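Local coordinates for protein cytosol aminopeptidase (Staphylococcus aureus subsp. aureus, PDB 3KZW) that probably removes amino acids from the N-termini of peptides as a metal-dependent leucyl aminopeptidase of the cytosol, at residues 419-424 / 429-434; 107-112 / 492-497; 261-266 / 376-381; 367-372 / 462-467. One frame throughout, in Å; residues are numbered along the deposited sequence.

How the contacts relate
Contacts 3 and 4 are buried in the catalytic part of the chain and share helix 368-380. Contact 4 uses the start of that helix against another helix, and contact 3 uses its end against the sheet. Both rest on a flat group laid against a methyl, with weak or no hydrogen bonding across. Contact 1 is only partly buried and adds a backbone hydrogen bond and a water. It reaches the same sheet as contact 3, and its Leu434 packs on Leu463 of contact 4. Contact 2, also partly buried, lies on the far side of the chain's centre from contacts 3 and 4. It joins the N-terminal and catalytic parts by packing a tyrosine, with no bond between its segments.

Contact 1. Residues 419-424 / 429-434; sequences DILQIS and EMVFEL
Leu421 CD2 sits over one face of the flat peptide group joining Val431 and Phe432, at its oxygen end. It is 3.4 Å from Val431 O and also meets the backbone at Phe432 and Glu433. The carboxylate of Glu429 is engaged at both oxygens by residues beyond the two segments: OE1 bonds to Thr507 OG1 and OE2 to Met504 N. The Phe432 ring lies on the side away from the helix, where it packs on Pro435 of the second subunit.

Leu421 CG is turned anti to the carbonyl carbon (chi1 -67°), which swings its methyls along the strand. CD2 touches Val431 CG1 at 4.1 Å, and CD1 runs beside Glu433 CB. One turn on, Ser424 CB lies 3.8 Å from Val431 CG2. The two methyls of Val431 therefore meet different helix residues.

The polar part is small. Glu429 N donates to Ser424 O over 3.0 Å, close to straight at 160°, with the donor tilted somewhat from the carbonyl plane. A water accepts from Val431 N at 3.2 Å and has a weak bond to Ser424 OG. It links the strand backbone to the helix beside the direct bond.

The axes of the two segments, helix 419-424 and strand 431-433, come within 8.4 Å and run nearly antiparallel, at 151°. Strand 431-433 pairs in parallel with strand 406-411, which precedes the helix. This is the return half of a beta-alpha-beta crossover: helix 414-426 runs back and a short turn, tied by the Ser424-Glu429 bond, leads into the second strand.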
loop_
_atom_site.group_PDB
_atom_site.type_symbol
_atom_site.label_atom_id
_atom_site.label_comp_id
_atom_site.label_asym_id
_atom_site.label_seq_id
_atom_site.Cartn_x
_atom_site.Cartn_y
_atom_site.Cartn_z
ATOM N N ASP A 419 -32.568 22.702 17.782
ATOM C CA ASP A 419 -32.224 23.619 18.864
ATOM C C ASP A 419 -30.741 23.541 19.189
ATOM O O ASP A 419 -30.093 24.566 19.400
ATOM C CB ASP A 419 -33.051 23.321 20.116
ATOM C CG ASP A 419 -34.534 23.530 19.895
ATOM O OD1 ASP A 419 -34.902 24.351 19.024
ATOM O OD2 ASP A 419 -35.335 22.871 20.594
ATOM N N ILE A 420 -30.212 22.319 19.215
ATOM C CA ILE A 420 -28.806 22.086 19.526
ATOM C C ILE A 420 -27.888 22.615 18.420
ATOM O O ILE A 420 -26.841 23.208 18.707
ATOM C CB ILE A 420 -28.537 20.595 19.845
ATOM C CG1 ILE A 420 -29.120 20.250 21.219
ATOM C CG2 ILE A 420 -27.038 20.275 19.814
ATOM C CD1 ILE A 420 -29.251 18.774 21.481
ATOM N N LEU A 421 -28.292 22.420 17.165
ATOM C CA LEU A 421 -27.549 22.958 16.026
ATOM C C LEU A 421 -27.497 24.485 16.060
ATOM O O LEU A 421 -26.511 25.085 15.636
ATOM C CB LEU A 421 -28.144 22.474 14.698
ATOM C CG LEU A 421 -28.060 20.985 14.342
ATOM C CD1 LEU A 421 -28.862 20.704 13.083
ATOM C CD2 LEU A 421 -26.622 20.510 14.177
ATOM N N GLN A 422 -28.559 25.104 16.571
ATOM C CA GLN A 422 -28.597 26.554 16.765
ATOM C C GLN A 422 -27.692 27.002 17.907
ATOM O O GLN A 422 -26.896 27.928 17.746
ATOM C CB GLN A 422 -30.029 27.040 17.014
ATOM C CG GLN A 422 -30.671 27.728 15.819
ATOM C CD GLN A 422 -30.012 29.060 15.488
ATOM O OE1 GLN A 422 -29.763 29.880 16.375
ATOM N NE2 GLN A 422 -29.724 29.278 14.206
ATOM N N ILE A 423 -27.826 26.336 19.053
ATOM C CA ILE A 423 -27.059 26.659 20.254
ATOM C C ILE A 423 -25.557 26.539 19.994
ATOM O O ILE A 423 -24.787 27.420 20.376
ATOM C CB ILE A 423 -27.485 25.766 21.452
ATOM C CG1 ILE A 423 -28.836 26.229 22.006
ATOM C CG2 ILE A 423 -26.424 25.771 22.553
ATOM C CD1 ILE A 423 -29.579 25.172 22.804
ATOM N N SER A 424 -25.158 25.459 19.325
ATOM C CA SER A 424 -23.748 25.193 19.040
ATOM C C SER A 424 -23.112 26.284 18.183
ATOM O O SER A 424 -21.979 26.684 18.431
ATOM C CB SER A 424 -23.574 23.828 18.378
ATOM O OG SER A 424 -24.076 23.836 17.056
ATOM N N GLU A 429 -19.025 26.266 18.453
ATOM C CA GLU A 429 -18.815 24.832 18.267
ATOM C C GLU A 429 -19.515 24.352 16.999
ATOM O O GLU A 429 -20.740 24.361 16.909
ATOM C CB GLU A 429 -19.279 24.032 19.491
ATOM C CG GLU A 429 -18.374 24.189 20.712
ATOM C CD GLU A 429 -18.579 23.107 21.767
ATOM O OE1 GLU A 429 -19.732 22.875 22.197
ATOM O OE2 GLU A 429 -17.570 22.500 22.182
ATOM N N MET A 430 -18.723 23.945 16.014
ATOM C CA MET A 430 -19.258 23.513 14.730
ATOM C C MET A 430 -19.828 22.096 14.784
ATOM O O MET A 430 -19.096 21.118 14.937
ATOM C CB MET A 430 -18.202 23.648 13.632
ATOM C CG MET A 430 -17.924 25.087 13.241
ATOM S SD MET A 430 -16.820 25.227 11.830
ATOM C CE MET A 430 -15.230 24.835 12.571
ATOM N N VAL A 431 -21.152 22.009 14.678
ATOM C CA VAL A 431 -21.868 20.735 14.654
ATOM C C VAL A 431 -22.826 20.755 13.466
ATOM O O VAL A 431 -23.564 21.720 13.277
ATOM C CB VAL A 431 -22.666 20.491 15.963
ATOM C CG1 VAL A 431 -23.241 19.083 15.985
ATOM C CG2 VAL A 431 -21.792 20.714 17.196
ATOM N N PHE A 432 -22.802 19.698 12.660
ATOM C CA PHE A 432 -23.669 19.619 11.484
ATOM C C PHE A 432 -24.336 18.255 11.332
ATOM O O PHE A 432 -23.786 17.231 11.744
ATOM C CB PHE A 432 -22.905 20.013 10.217
ATOM C CG PHE A 432 -22.493 21.456 10.190
ATOM C CD1 PHE A 432 -23.380 22.438 9.768
ATOM C CD2 PHE A 432 -21.222 21.838 10.607
ATOM C CE1 PHE A 432 -23.010 23.779 9.752
ATOM C CE2 PHE A 432 -20.838 23.177 10.595
ATOM C CZ PHE A 432 -21.737 24.148 10.164
ATOM N N GLU A 433 -25.529 18.257 10.744
ATOM C CA GLU A 433 -26.329 17.045 10.620
ATOM C C GLU A 433 -25.912 16.178 9.436
ATOM O O GLU A 433 -25.620 16.680 8.349
ATOM C CB GLU A 433 -27.822 17.386 10.523
ATOM C CG GLU A 433 -28.748 16.173 10.674
ATOM C CD GLU A 433 -30.220 16.481 10.420
ATOM O OE1 GLU A 433 -30.570 17.664 10.190
ATOM O OE2 GLU A 433 -31.030 15.525 10.449
ATOM N N LEU A 434 -25.878 14.871 9.677
ATOM C CA LEU A 434 -25.809 13.869 8.620
ATOM C C LEU A 434 -27.025 12.949 8.759
ATOM O O LEU A 434 -27.531 12.761 9.867
ATOM C CB LEU A 434 -24.503 13.077 8.711
ATOM C CG LEU A 434 -23.180 13.813 8.473
ATOM C CD1 LEU A 434 -22.015 12.868 8.678
ATOM C CD2 LEU A 434 -23.124 14.423 7.085
HETATM O O HOH W 1 -22.288 24.925 14.287
#

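Contact 2. Residues 107-112 / 492-497; sequences SYQDML and ASYNGP
Tyr494 meets both Gln109 and Leu112 of the helix, and the direct contact is mixed van der Waals packing. Its CD1-CE1 side lies by Leu112, with CE1 4.2 Å from Leu112 CB and CD1 3.9 Å from Leu112 O. Its hydroxyl oxygen OH reaches Gln109 CG at 3.5 Å. The Gln109 chain is extended and crosses the tyrosine at about a right angle. Asn495 adds a marginal touch on Leu112 CD1.

Hydrogen bonds shape each segment but do not cross between them. Ser107 and Asp110 form a capping box at the start of helix 108-124: Asp110 N donates to Ser107 OG at 3.3 Å, and Ser107 N donates to Asp110 OD2 at 3.0 Å. Ser493 to Gly496 is a type I turn with Tyr494 and Asn495 at its corner. Ser493 OG accepts from Asn495 N, which makes an ST turn.

Polar bonds lie around this centre. Gln120 NE2 bonds to Ser493 O, Gln154 NE2 to both Leu112 O and Asn495 OD1, and Tyr494 OH weakly to Asp428. Both glutamines belong to the N-terminal part, so polar bonds around a van der Waals centre hold it to the catalytic part.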
loop_
_atom_site.group_PDB
_atom_site.type_symbol
_atom_site.label_atom_id
_atom_site.label_comp_id
_atom_site.label_asym_id
_atom_site.label_seq_id
_atom_site.Cartn_x
_atom_site.Cartn_y
_atom_site.Cartn_z
ATOM N N SER A 107 -18.137 39.120 17.610
ATOM C CA SER A 107 -18.810 37.843 17.838
ATOM C C SER A 107 -18.411 37.221 19.174
ATOM O O SER A 107 -17.516 37.723 19.860
ATOM C CB SER A 107 -18.496 36.874 16.696
ATOM O OG SER A 107 -17.100 36.637 16.595
ATOM N N TYR A 108 -19.084 36.129 19.538
ATOM C CA TYR A 108 -18.747 35.365 20.739
ATOM C C TYR A 108 -17.378 34.696 20.603
ATOM O O TYR A 108 -16.640 34.567 21.583
ATOM C CB TYR A 108 -19.831 34.324 21.040
ATOM C CG TYR A 108 -19.562 33.475 22.267
ATOM C CD1 TYR A 108 -19.744 33.990 23.550
ATOM C CD2 TYR A 108 -19.134 32.153 22.143
ATOM C CE1 TYR A 108 -19.499 33.214 24.680
ATOM C CE2 TYR A 108 -18.886 31.366 23.266
ATOM C CZ TYR A 108 -19.070 31.903 24.530
ATOM O OH TYR A 108 -18.827 31.124 25.641
ATOM N N GLN A 109 -17.049 34.275 19.382
ATOM C CA GLN A 109 -15.729 33.725 19.067
ATOM C C GLN A 109 -14.636 34.758 19.352
ATOM O O GLN A 109 -13.605 34.429 19.940
ATOM C CB GLN A 109 -15.670 33.272 17.606
ATOM C CG GLN A 109 -14.388 32.544 17.219
ATOM C CD GLN A 109 -14.277 32.307 15.723
ATOM O OE1 GLN A 109 -14.321 31.166 15.260
ATOM N NE2 GLN A 109 -14.140 33.388 14.959
ATOM N N ASP A 110 -14.877 36.001 18.936
ATOM C CA ASP A 110 -13.966 37.114 19.205
ATOM C C ASP A 110 -13.714 37.274 20.703
ATOM O O ASP A 110 -12.572 37.446 21.120
ATOM C CB ASP A 110 -14.502 38.423 18.610
ATOM C CG ASP A 110 -14.478 38.439 17.082
ATOM O OD1 ASP A 110 -13.615 37.765 16.478
ATOM O OD2 ASP A 110 -15.325 39.140 16.482
ATOM N N MET A 111 -14.781 37.196 21.502
ATOM C CA MET A 111 -14.684 37.293 22.965
ATOM C C MET A 111 -13.811 36.181 23.550
ATOM O O MET A 111 -13.021 36.426 24.462
ATOM C CB MET A 111 -16.072 37.266 23.619
ATOM C CG MET A 111 -16.951 38.485 23.353
ATOM S SD MET A 111 -18.641 38.244 23.979
ATOM C CE MET A 111 -19.577 39.491 23.063
ATOM N N LEU A 112 -13.957 34.966 23.020
ATOM C CA LEU A 112 -13.129 33.828 23.435
ATOM C C LEU A 112 -11.661 34.034 23.061
ATOM O O LEU A 112 -10.761 33.667 23.815
ATOM C CB LEU A 112 -13.648 32.521 22.830
ATOM C CG LEU A 112 -15.005 31.978 23.284
ATOM C CD1 LEU A 112 -15.360 30.739 22.485
ATOM C CD2 LEU A 112 -15.024 31.670 24.776
ATOM N N ALA A 492 -2.338 24.391 19.057
ATOM C CA ALA A 492 -2.657 25.267 20.185
ATOM C C ALA A 492 -3.405 26.509 19.698
ATOM O O ALA A 492 -3.175 26.984 18.583
ATOM C CB ALA A 492 -1.390 25.659 20.936
ATOM N N SER A 493 -4.305 27.023 20.533
ATOM C CA SER A 493 -5.111 28.191 20.183
ATOM C C SER A 493 -5.559 28.956 21.426
ATOM O O SER A 493 -5.105 28.674 22.537
ATOM C CB SER A 493 -6.335 27.769 19.357
ATOM O OG SER A 493 -7.229 26.990 20.130
ATOM N N TYR A 494 -6.460 29.918 21.220
ATOM C CA TYR A 494 -7.059 30.692 22.306
ATOM C C TYR A 494 -7.899 29.829 23.255
ATOM O O TYR A 494 -8.256 30.269 24.348
ATOM C CB TYR A 494 -7.904 31.846 21.742
ATOM C CG TYR A 494 -8.945 31.428 20.716
ATOM C CD1 TYR A 494 -10.156 30.856 21.111
ATOM C CD2 TYR A 494 -8.722 31.615 19.353
ATOM C CE1 TYR A 494 -11.109 30.471 20.180
ATOM C CE2 TYR A 494 -9.672 31.236 18.410
ATOM C CZ TYR A 494 -10.863 30.665 18.832
ATOM O OH TYR A 494 -11.814 30.283 17.911
ATOM N N ASN A 495 -8.210 28.606 22.829
ATOM C CA ASN A 495 -8.994 27.672 23.635
ATOM C C ASN A 495 -8.151 26.711 24.469
ATOM O O ASN A 495 -8.693 25.898 25.217
ATOM C CB ASN A 495 -9.977 26.893 22.757
ATOM C CG ASN A 495 -11.268 27.653 22.506
ATOM O OD1 ASN A 495 -11.578 28.633 23.190
ATOM N ND2 ASN A 495 -12.034 27.197 21.525
ATOM N N GLY A 496 -6.830 26.811 24.340
ATOM C CA GLY A 496 -5.912 25.968 25.101
ATOM C C GLY A 496 -4.901 25.239 24.235
ATOM O O GLY A 496 -4.851 25.457 23.020
ATOM N N PRO A 497 -4.093 24.355 24.853
ATOM C CA PRO A 497 -3.032 23.634 24.150
ATOM C C PRO A 497 -3.548 22.461 23.312
ATOM O O PRO A 497 -4.754 22.197 23.292
ATOM C CB PRO A 497 -2.150 23.127 25.294
ATOM C CG PRO A 497 -3.078 22.946 26.429
ATOM C CD PRO A 497 -4.163 23.975 26.277
#

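Contact 3. Residues 261-266 / 376-381; sequences PRLVTI and VFYANQ
Tyr378 leaves its helix with CG anti to the backbone N (chi1 176°), and this carries the ring across to the strand, where Leu263 and Thr265 receive it. In Thr265 the hydroxyl stands anti to the carbonyl carbon (chi1 -48°), which leaves OG1 facing the phenol.

Leu263 CD2 lies over one face of the ring. It is 4.0 Å from the centroid of the Tyr378 ring and somewhat off centre, toward the rim. This is a CH-pi contact. CE2 and CD2 of Tyr378 are both 3.8 Å from Leu263 CD2.

Thr265 crosses the tyrosine at about a right angle. Its OG1 is 3.5 Å from Tyr378 OH, a weak hydrogen bond in which either hydroxyl could be the donor. OG1 is equally close to the ring carbon CE2. The stronger partner of Tyr378 OH is the hydroxyl of Tyr382, and Lys237 adds a weak bond. The phenol end is thus placed by several polar groups, while Leu263 CD2 lies on one face of the ring.

Strand 262-269 pairs antiparallel with both strand 233-237 and strand 328-338. Val332 of the latter touches both Leu263 and Tyr378. On the other face of the strand, Val264 and Ile266 meet helix 216-226. The strand is therefore covered by a helix on either side, as in an alpha/beta/alpha sandwich, and Tyr378 joins helix 368-380 to one of those faces.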
loop_
_atom_site.group_PDB
_atom_site.type_symbol
_atom_site.label_atom_id
_atom_site.label_comp_id
_atom_site.label_asym_id
_atom_site.label_seq_id
_atom_site.Cartn_x
_atom_site.Cartn_y
_atom_site.Cartn_z
ATOM N N PRO A 261 -13.766 -4.657 31.402
ATOM C CA PRO A 261 -14.693 -3.535 31.229
ATOM C C PRO A 261 -15.498 -3.164 32.479
ATOM O O PRO A 261 -15.601 -3.957 33.419
ATOM C CB PRO A 261 -15.637 -4.022 30.120
ATOM C CG PRO A 261 -15.524 -5.496 30.139
ATOM C CD PRO A 261 -14.101 -5.767 30.490
ATOM N N ARG A 262 -16.050 -1.952 32.473
ATOM C CA ARG A 262 -16.901 -1.453 33.549
ATOM C C ARG A 262 -18.077 -0.692 32.949
ATOM O O ARG A 262 -17.964 -0.126 31.854
ATOM C CB ARG A 262 -16.120 -0.515 34.478
ATOM C CG ARG A 262 -14.975 -1.150 35.260
ATOM C CD ARG A 262 -15.481 -2.023 36.393
ATOM N NE ARG A 262 -14.396 -2.467 37.266
ATOM C CZ ARG A 262 -13.670 -3.565 37.074
ATOM N NH1 ARG A 262 -13.896 -4.352 36.031
ATOM N NH2 ARG A 262 -12.710 -3.877 37.929
ATOM N N LEU A 263 -19.204 -0.691 33.659
ATOM C CA LEU A 263 -20.315 0.197 33.324
ATOM C C LEU A 263 -20.555 1.159 34.477
ATOM O O LEU A 263 -20.792 0.735 35.609
ATOM C CB LEU A 263 -21.593 -0.583 33.005
ATOM C CG LEU A 263 -22.727 0.272 32.422
ATOM C CD1 LEU A 263 -22.669 0.296 30.903
ATOM C CD2 LEU A 263 -24.073 -0.232 32.887
ATOM N N VAL A 264 -20.485 2.453 34.177
ATOM C CA VAL A 264 -20.648 3.494 35.188
ATOM C C VAL A 264 -21.975 4.221 34.992
ATOM O O VAL A 264 -22.240 4.767 33.918
ATOM C CB VAL A 264 -19.471 4.505 35.165
ATOM C CG1 VAL A 264 -19.600 5.516 36.296
ATOM C CG2 VAL A 264 -18.140 3.779 35.260
ATOM N N THR A 265 -22.807 4.206 36.030
ATOM C CA THR A 265 -24.077 4.929 36.024
ATOM C C THR A 265 -23.965 6.150 36.931
ATOM O O THR A 265 -23.592 6.035 38.100
ATOM C CB THR A 265 -25.257 4.034 36.479
ATOM O OG1 THR A 265 -25.209 2.783 35.783
ATOM C CG2 THR A 265 -26.587 4.706 36.192
ATOM N N ILE A 266 -24.277 7.316 36.373
ATOM C CA ILE A 266 -24.199 8.582 37.094
ATOM C C ILE A 266 -25.573 9.243 37.109
ATOM O O ILE A 266 -26.116 9.571 36.056
ATOM C CB ILE A 266 -23.173 9.538 36.435
ATOM C CG1 ILE A 266 -21.788 8.890 36.366
ATOM C CG2 ILE A 266 -23.101 10.861 37.187
ATOM C CD1 ILE A 266 -20.837 9.565 35.395
ATOM N N VAL A 376 -26.852 2.285 25.464
ATOM C CA VAL A 376 -28.076 2.965 25.031
ATOM C C VAL A 376 -29.315 2.181 25.465
ATOM O O VAL A 376 -30.272 2.763 25.986
ATOM C CB VAL A 376 -28.088 3.242 23.498
ATOM C CG1 VAL A 376 -29.488 3.580 23.006
ATOM C CG2 VAL A 376 -27.130 4.372 23.153
ATOM N N PHE A 377 -29.284 0.863 25.266
ATOM C CA PHE A 377 -30.389 -0.001 25.677
ATOM C C PHE A 377 -30.605 0.057 27.187
ATOM O O PHE A 377 -31.744 0.098 27.656
ATOM C CB PHE A 377 -30.171 -1.447 25.215
ATOM C CG PHE A 377 -31.375 -2.326 25.398
ATOM C CD1 PHE A 377 -32.412 -2.313 24.468
ATOM C CD2 PHE A 377 -31.482 -3.160 26.507
ATOM C CE1 PHE A 377 -33.539 -3.120 24.637
ATOM C CE2 PHE A 377 -32.609 -3.971 26.686
ATOM C CZ PHE A 377 -33.636 -3.951 25.748
ATOM N N TYR A 378 -29.505 0.067 27.938
ATOM C CA TYR A 378 -29.558 0.199 29.392
ATOM C C TYR A 378 -30.097 1.564 29.819
ATOM O O TYR A 378 -30.871 1.659 30.768
ATOM C CB TYR A 378 -28.179 -0.053 30.009
ATOM C CG TYR A 378 -28.123 0.148 31.508
ATOM C CD1 TYR A 378 -28.675 -0.794 32.379
ATOM C CD2 TYR A 378 -27.515 1.276 32.057
ATOM C CE1 TYR A 378 -28.628 -0.614 33.758
ATOM C CE2 TYR A 378 -27.461 1.466 33.434
ATOM C CZ TYR A 378 -28.019 0.517 34.277
ATOM O OH TYR A 378 -27.966 0.699 35.637
ATOM N N ALA A 379 -29.687 2.616 29.114
ATOM C CA ALA A 379 -30.147 3.973 29.410
ATOM C C ALA A 379 -31.657 4.122 29.209
ATOM O O ALA A 379 -32.320 4.853 29.950
ATOM C CB ALA A 379 -29.393 4.985 28.564
ATOM N N ASN A 380 -32.187 3.412 28.215
ATOM C CA ASN A 380 -33.601 3.484 27.858
ATOM C C ASN A 380 -34.524 2.841 28.899
ATOM O O ASN A 380 -35.725 3.121 28.930
ATOM C CB ASN A 380 -33.826 2.860 26.478
ATOM C CG ASN A 380 -34.998 3.478 25.736
ATOM O OD1 ASN A 380 -35.359 4.635 25.964
ATOM N ND2 ASN A 380 -35.591 2.712 24.831
ATOM N N GLN A 381 -33.954 1.987 29.748
ATOM C CA GLN A 381 -34.678 1.363 30.858
ATOM C C GLN A 381 -35.158 2.416 31.858
ATOM O O GLN A 381 -36.184 2.236 32.514
ATOM C CB GLN A 381 -33.785 0.356 31.586
ATOM C CG GLN A 381 -33.061 -0.635 30.688
ATOM C CD GLN A 381 -33.814 -1.932 30.508
ATOM O OE1 GLN A 381 -34.994 -1.939 30.137
ATOM N NE2 GLN A 381 -33.133 -3.048 30.765
#

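Contact 4. Residues 367-372 / 462-467; sequences EGRLVL and ALFAAS
Segment 367-372 holds the end of the NTDAEGRL signature of the leucyl aminopeptidase family, and Arg369 of that signature packs on Phe464 and Ala465 of helix 461-470. The guanidinium lies flat over the methyl of Ala465. Ala465 CB is centred beneath the plane, 3.6 Å from Arg369 CZ. The two backbones come near here, with CA atoms of Arg369 and Ala465 6.3 Å apart.

Phe464 is met differently. Arg369 NH1 approaches the edge of its ring, near the ring plane, at 3.5 Å from Phe464 CD1. The guanidinium and ring planes are turned 44° from each other, and the side chains cross at about a right angle. A bend in the arginine chain (chi3 78°) turns the flat end over Ala465.

In relatives, the acidic residues of this signature bind the two catalytic metals. The same is probably true here: Glu367 has its carboxylate close to those of Asp288, Asp306 and Asp365, a cluster suited to metal ions. The arginine of the same signature turns instead to helix 461-470. No hydrogen bond crosses between the segments. Arg369 NH1 has a weak one to Asn454 O, and the arginine also touches Phe468 and Val469, one turn further along the partner helix. On its other side, helix 368-380 packs through Val371 on helix 248-254 and on strand 278-285.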
loop_
_atom_site.group_PDB
_atom_site.type_symbol
_atom_site.label_atom_id
_atom_site.label_comp_id
_atom_site.label_asym_id
_atom_site.label_seq_id
_atom_site.Cartn_x
_atom_site.Cartn_y
_atom_site.Cartn_z
ATOM N N GLU A 367 -15.583 -1.043 17.418
ATOM C CA GLU A 367 -15.889 -1.442 18.794
ATOM C C GLU A 367 -16.809 -0.446 19.508
ATOM O O GLU A 367 -17.556 -0.822 20.415
ATOM C CB GLU A 367 -14.592 -1.665 19.594
ATOM C CG GLU A 367 -13.938 -0.413 20.208
ATOM C CD GLU A 367 -13.376 0.577 19.183
ATOM O OE1 GLU A 367 -12.912 0.157 18.101
ATOM O OE2 GLU A 367 -13.379 1.793 19.478
ATOM N N GLY A 368 -16.752 0.815 19.084
ATOM C CA GLY A 368 -17.492 1.892 19.732
ATOM C C GLY A 368 -18.991 1.699 19.676
ATOM O O GLY A 368 -19.673 1.808 20.693
ATOM N N ARG A 369 -19.501 1.406 18.483
ATOM C CA ARG A 369 -20.933 1.188 18.281
ATOM C C ARG A 369 -21.461 -0.005 19.084
ATOM O O ARG A 369 -22.638 -0.047 19.444
ATOM C CB ARG A 369 -21.255 1.031 16.789
ATOM C CG ARG A 369 -20.612 -0.177 16.112
ATOM C CD ARG A 369 -20.591 -0.028 14.602
ATOM N NE ARG A 369 -19.531 0.873 14.152
ATOM C CZ ARG A 369 -19.243 1.128 12.878
ATOM N NH1 ARG A 369 -19.933 0.555 11.900
ATOM N NH2 ARG A 369 -18.258 1.962 12.578
ATOM N N LEU A 370 -20.580 -0.964 19.368
ATOM C CA LEU A 370 -20.943 -2.148 20.143
ATOM C C LEU A 370 -21.179 -1.816 21.614
ATOM O O LEU A 370 -22.203 -2.204 22.177
ATOM C CB LEU A 370 -19.879 -3.243 20.006
ATOM C CG LEU A 370 -19.687 -3.885 18.626
ATOM C CD1 LEU A 370 -18.422 -4.724 18.607
ATOM C CD2 LEU A 370 -20.894 -4.722 18.207
ATOM N N VAL A 371 -20.244 -1.092 22.226
ATOM C CA VAL A 371 -20.380 -0.719 23.635
ATOM C C VAL A 371 -21.487 0.315 23.853
ATOM O O VAL A 371 -22.144 0.310 24.895
ATOM C CB VAL A 371 -19.039 -0.253 24.278
ATOM C CG1 VAL A 371 -17.984 -1.347 24.172
ATOM C CG2 VAL A 371 -18.534 1.054 23.671
ATOM N N LEU A 372 -21.694 1.184 22.863
ATOM C CA LEU A 372 -22.766 2.174 22.909
ATOM C C LEU A 372 -24.127 1.500 22.839
ATOM O O LEU A 372 -25.065 1.921 23.515
ATOM C CB LEU A 372 -22.627 3.190 21.772
ATOM C CG LEU A 372 -21.549 4.272 21.886
ATOM C CD1 LEU A 372 -21.310 4.914 20.531
ATOM C CD2 LEU A 372 -21.911 5.329 22.930
ATOM N N ALA A 462 -20.152 6.372 8.417
ATOM C CA ALA A 462 -20.582 7.183 9.554
ATOM C C ALA A 462 -22.094 7.092 9.745
ATOM O O ALA A 462 -22.582 7.057 10.876
ATOM C CB ALA A 462 -20.146 8.633 9.380
ATOM N N LEU A 463 -22.825 7.039 8.633
ATOM C CA LEU A 463 -24.281 6.917 8.666
ATOM C C LEU A 463 -24.690 5.531 9.168
ATOM O O LEU A 463 -25.650 5.396 9.931
ATOM C CB LEU A 463 -24.893 7.185 7.282
ATOM C CG LEU A 463 -24.391 8.312 6.373
ATOM C CD1 LEU A 463 -25.237 8.349 5.118
ATOM C CD2 LEU A 463 -24.398 9.674 7.055
ATOM N N PHE A 464 -23.947 4.512 8.736
ATOM C CA PHE A 464 -24.156 3.138 9.186
ATOM C C PHE A 464 -23.977 3.015 10.701
ATOM O O PHE A 464 -24.833 2.454 11.386
ATOM C CB PHE A 464 -23.194 2.185 8.465
ATOM C CG PHE A 464 -23.391 0.735 8.817
ATOM C CD1 PHE A 464 -22.811 0.196 9.957
ATOM C CD2 PHE A 464 -24.156 -0.091 8.005
ATOM C CE1 PHE A 464 -22.995 -1.139 10.288
ATOM C CE2 PHE A 464 -24.341 -1.431 8.326
ATOM C CZ PHE A 464 -23.761 -1.954 9.470
ATOM N N ALA A 465 -22.862 3.536 11.210
ATOM C CA ALA A 465 -22.569 3.511 12.641
ATOM C C ALA A 465 -23.682 4.165 13.464
ATOM O O ALA A 465 -24.090 3.638 14.501
ATOM C CB ALA A 465 -21.239 4.182 12.915
ATOM N N ALA A 466 -24.171 5.307 12.983
ATOM C CA ALA A 466 -25.248 6.040 13.641
ATOM C C ALA A 466 -26.536 5.220 13.668
ATOM O O ALA A 466 -27.227 5.168 14.687
ATOM C CB ALA A 466 -25.477 7.370 12.946
ATOM N N SER A 467 -26.840 4.581 12.540
ATOM C CA SER A 467 -28.001 3.706 12.419
ATOM C C SER A 467 -27.916 2.538 13.397
ATOM O O SER A 467 -28.918 2.146 13.993
ATOM C CB SER A 467 -28.119 3.176 10.990
ATOM O OG SER A 467 -29.252 2.337 10.845
#